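Local coordinates for protein cytochrome P450 268A2 Cyp268A2 (Mycobacterium marinum, PDB 6BLD) that belongs to the cytochrome P450 family of heme proteins and binds protoporphyrin IX containing iron (heme) together with the ligand (3E,5E)-6,10-dimethylundeca-3,5,9-trien-2-one, at residues L301-T306 and S338-E343. Residues are numbered along the deposited sequence; the frame is centred on the assembly and turned at random.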
ATOM      1  N   LEU A 301       1.737 -11.096  -9.084  1.00 17.29           N
ATOM      2  CA  LEU A 301       2.818 -10.253  -8.581  1.00 16.97           C
ATOM      3  C   LEU A 301       2.336  -9.373  -7.435  1.00 15.75           C
ATOM      4  O   LEU A 301       3.088  -9.093  -6.497  1.00 15.49           O
ATOM      5  CB  LEU A 301       3.385  -9.396  -9.711  1.00 16.75           C
ATOM      6  CG  LEU A 301       4.255 -10.125 -10.736  1.00 18.41           C
ATOM      7  CD1 LEU A 301       4.720  -9.168 -11.818  1.00 17.86           C
ATOM      8  CD2 LEU A 301       5.442 -10.788 -10.057  1.00 18.33           C
ATOM      9  N   VAL A 302       1.085  -8.915  -7.505  1.00 15.52           N
ATOM     10  CA  VAL A 302       0.495  -8.164  -6.401  1.00 17.34           C
ATOM     11  C   VAL A 302       0.272  -9.071  -5.200  1.00 17.46           C
ATOM     12  O   VAL A 302       0.563  -8.698  -4.059  1.00 16.88           O
ATOM     13  CB  VAL A 302      -0.813  -7.492  -6.854  1.00 17.06           C
ATOM     14  CG1 VAL A 302      -1.594  -6.986  -5.654  1.00 14.41           C
ATOM     15  CG2 VAL A 302      -0.535  -6.369  -7.824  1.00 15.08           C
ATOM     16  N   ARG A 303      -0.254 -10.271  -5.444  1.00 18.11           N
ATOM     17  CA  ARG A 303      -0.390 -11.256  -4.377  1.00 17.76           C
ATOM     18  C   ARG A 303       0.958 -11.582  -3.747  1.00 17.14           C
ATOM     19  O   ARG A 303       1.076 -11.684  -2.518  1.00 14.93           O
ATOM     20  CB  ARG A 303      -1.038 -12.538  -4.920  1.00 18.18           C
ATOM     21  CG  ARG A 303      -1.155 -13.655  -3.890  1.00 18.57           C
ATOM     22  CD  ARG A 303      -1.392 -15.029  -4.533  1.00 18.81           C
ATOM     23  NE  ARG A 303      -0.141 -15.729  -4.828  1.00 18.86           N
ATOM     24  CZ  ARG A 303       0.700 -16.212  -3.916  1.00 18.26           C
ATOM     25  NH1 ARG A 303       0.432 -16.100  -2.620  1.00 17.43           N
ATOM     26  NH2 ARG A 303       1.812 -16.824  -4.303  1.00 18.14           N
ATOM     27  N   TRP A 304       1.980 -11.763  -4.585  1.00 16.86           N
ATOM     28  CA  TRP A 304       3.310 -12.093  -4.090  1.00 17.29           C
ATOM     29  C   TRP A 304       3.897 -10.952  -3.270  1.00 16.76           C
ATOM     30  O   TRP A 304       4.529 -11.187  -2.234  1.00 16.81           O
ATOM     31  CB  TRP A 304       4.230 -12.439  -5.260  1.00 17.91           C
ATOM     32  CG  TRP A 304       5.537 -13.044  -4.846  1.00 18.76           C
ATOM     33  CD1 TRP A 304       6.729 -12.397  -4.693  1.00 19.38           C
ATOM     34  CD2 TRP A 304       5.785 -14.421  -4.532  1.00 19.59           C
ATOM     35  NE1 TRP A 304       7.704 -13.284  -4.304  1.00 20.46           N
ATOM     36  CE2 TRP A 304       7.151 -14.533  -4.198  1.00 20.41           C
ATOM     37  CE3 TRP A 304       4.987 -15.568  -4.502  1.00 19.90           C
ATOM     38  CZ2 TRP A 304       7.733 -15.745  -3.839  1.00 21.04           C
ATOM     39  CZ3 TRP A 304       5.569 -16.772  -4.144  1.00 21.05           C
ATOM     40  CH2 TRP A 304       6.929 -16.850  -3.818  1.00 21.52           C
ATOM     41  N   ALA A 305       3.696  -9.709  -3.710  1.00 16.11           N
ATOM     42  CA  ALA A 305       4.267  -8.576  -2.990  1.00 16.16           C
ATOM     43  C   ALA A 305       3.488  -8.282  -1.715  1.00 16.55           C
ATOM     44  O   ALA A 305       4.073  -8.178  -0.629  1.00 17.48           O
ATOM     45  CB  ALA A 305       4.305  -7.344  -3.895  1.00 15.91           C
ATOM     46  N   THR A 306       2.160  -8.167  -1.828  1.00 15.95           N
ATOM     47  CA  THR A 306       1.293  -7.676  -0.760  1.00 15.70           C
ATOM     48  C   THR A 306       1.958  -6.480  -0.084  1.00 15.60           C
ATOM     49  O   THR A 306       2.338  -6.560   1.093  1.00 15.53           O
ATOM     50  CB  THR A 306       0.982  -8.789   0.246  1.00 16.33           C
ATOM     51  OG1 THR A 306       0.590  -9.972  -0.461  1.00 17.54           O
ATOM     52  CG2 THR A 306      -0.154  -8.379   1.172  1.00 15.66           C
ATOM     53  N   SER A 338      -1.004 -12.729   5.479  1.00 15.35           N
ATOM     54  CA  SER A 338      -1.520 -14.021   5.919  1.00 15.65           C
ATOM     55  C   SER A 338      -2.677 -14.474   5.039  1.00 15.72           C
ATOM     56  O   SER A 338      -2.761 -15.653   4.672  1.00 16.27           O
ATOM     57  CB  SER A 338      -1.953 -13.943   7.381  1.00 15.72           C
ATOM     58  OG  SER A 338      -2.561 -15.154   7.792  1.00 16.31           O
ATOM     59  N   GLY A 339      -3.575 -13.552   4.687  1.00 14.76           N
ATOM     60  CA  GLY A 339      -4.689 -13.904   3.825  1.00 14.95           C
ATOM     61  C   GLY A 339      -4.261 -14.324   2.434  1.00 16.70           C
ATOM     62  O   GLY A 339      -4.915 -15.165   1.808  1.00 17.07           O
ATOM     63  N   ASN A 340      -3.166 -13.756   1.929  1.00 16.29           N
ATOM     64  CA  ASN A 340      -2.674 -14.122   0.607  1.00 16.91           C
ATOM     65  C   ASN A 340      -1.840 -15.395   0.617  1.00 17.99           C
ATOM     66  O   ASN A 340      -1.503 -15.902  -0.459  1.00 18.38           O
ATOM     67  CB  ASN A 340      -1.866 -12.967   0.011  1.00 14.78           C
ATOM     68  CG  ASN A 340      -2.751 -11.866  -0.536  1.00 14.88           C
ATOM     69  OD1 ASN A 340      -3.929 -12.088  -0.820  1.00 14.61           O
ATOM     70  ND2 ASN A 340      -2.193 -10.670  -0.683  1.00 14.53           N
ATOM     71  N   TRP A 341      -1.497 -15.918   1.795  1.00 18.59           N
ATOM     72  CA  TRP A 341      -0.860 -17.222   1.925  1.00 20.32           C
ATOM     73  C   TRP A 341      -1.810 -18.258   2.516  1.00 21.66           C
ATOM     74  O   TRP A 341      -1.368 -19.323   2.961  1.00 22.06           O
ATOM     75  CB  TRP A 341       0.410 -17.115   2.773  1.00 20.53           C
ATOM     76  CG  TRP A 341       1.667 -17.065   1.955  1.00 21.22           C
ATOM     77  CD1 TRP A 341       2.622 -18.035   1.858  1.00 22.16           C
ATOM     78  CD2 TRP A 341       2.100 -15.991   1.112  1.00 21.04           C
ATOM     79  NE1 TRP A 341       3.625 -17.629   1.011  1.00 22.52           N
ATOM     80  CE2 TRP A 341       3.329 -16.378   0.540  1.00 21.97           C
ATOM     81  CE3 TRP A 341       1.571 -14.736   0.790  1.00 20.75           C
ATOM     82  CZ2 TRP A 341       4.035 -15.557  -0.339  1.00 22.19           C
ATOM     83  CZ3 TRP A 341       2.274 -13.923  -0.083  1.00 20.69           C
ATOM     84  CH2 TRP A 341       3.492 -14.336  -0.636  1.00 21.50           C
ATOM     85  N   ASP A 342      -3.108 -17.963   2.521  1.00 22.75           N
ATOM     86  CA  ASP A 342      -4.108 -18.843   3.116  1.00 25.19           C
ATOM     87  C   ASP A 342      -4.246 -20.108   2.277  1.00 28.36           C
ATOM     88  O   ASP A 342      -4.696 -20.056   1.129  1.00 28.21           O
ATOM     89  CB  ASP A 342      -5.443 -18.109   3.221  1.00 24.23           C
ATOM     90  CG  ASP A 342      -6.405 -18.777   4.184  1.00 24.32           C
ATOM     91  OD1 ASP A 342      -6.156 -19.938   4.573  1.00 24.77           O
ATOM     92  OD2 ASP A 342      -7.414 -18.137   4.553  1.00 23.79           O
ATOM     93  N   GLU A 343      -3.862 -21.251   2.853  1.00 31.22           N
ATOM     94  CA  GLU A 343      -4.038 -22.525   2.165  1.00 34.37           C
ATOM     95  C   GLU A 343      -5.508 -22.862   1.956  1.00 36.24           C
ATOM     96  O   GLU A 343      -5.826 -23.707   1.114  1.00 36.30           O
ATOM     97  CB  GLU A 343      -3.349 -23.646   2.944  1.00 35.82           C
ATOM     98  CG  GLU A 343      -1.872 -23.397   3.212  1.00 36.60           C
ATOM     99  CD  GLU A 343      -0.978 -24.007   2.151  1.00 38.25           C
ATOM    100  OE1 GLU A 343      -1.488 -24.336   1.058  1.00 38.77           O
ATOM    101  OE2 GLU A 343       0.235 -24.156   2.408  1.00 38.98           O
TER
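Asn340 meets Thr306 through its amide nitrogen: ND2 donates to Thr306 OG1 at 2.9 Å, almost straight (163°), with the hydroxyl lying in the amide plane. An asparagine suits the place because its amide works both ways, OD1 accepting from the backbone N of Val362. Threonine suits its own, since OG1 receives this N-H and itself donates to Arg303 O (2.7 Å), from above that carbonyl's plane, just where helix 290-305 ends. The backbone O of Asn340 takes a weak, bent bond from Arg303 NH1 (2.9 Å), while the aliphatic CG of the arginine runs alongside Asn340 CB.

At Trp341 the interaction becomes a cation-pi contact. Leaving the helix with CG anti to the backbone N, the Arg303 chain bends at chi3 (90°), which carries the guanidinium over one face of the indole, tilted 53° to it with NH1 closest, toward the rim; CZ lies 4.8 Å from the centroid of the six-membered ring. Tryptophan offers the cation a broad face while its far rim reaches the helix end, with CZ3 3.5 Å from Arg303 O and Trp304 O at its edge. Trp304, next to Arg303 in the helix, meets this ring obliquely, their six-membered rings 5.7 Å apart between centroids.

Arginine's several N-H donors serve further partners: NE forms a salt bridge with Glu300 OE2 and NH2 donates to Pro349 O. Glu300 and Arg303 make up the ExxR motif of the P450 K helix, packed here against the type I turn Gly339-Asp342.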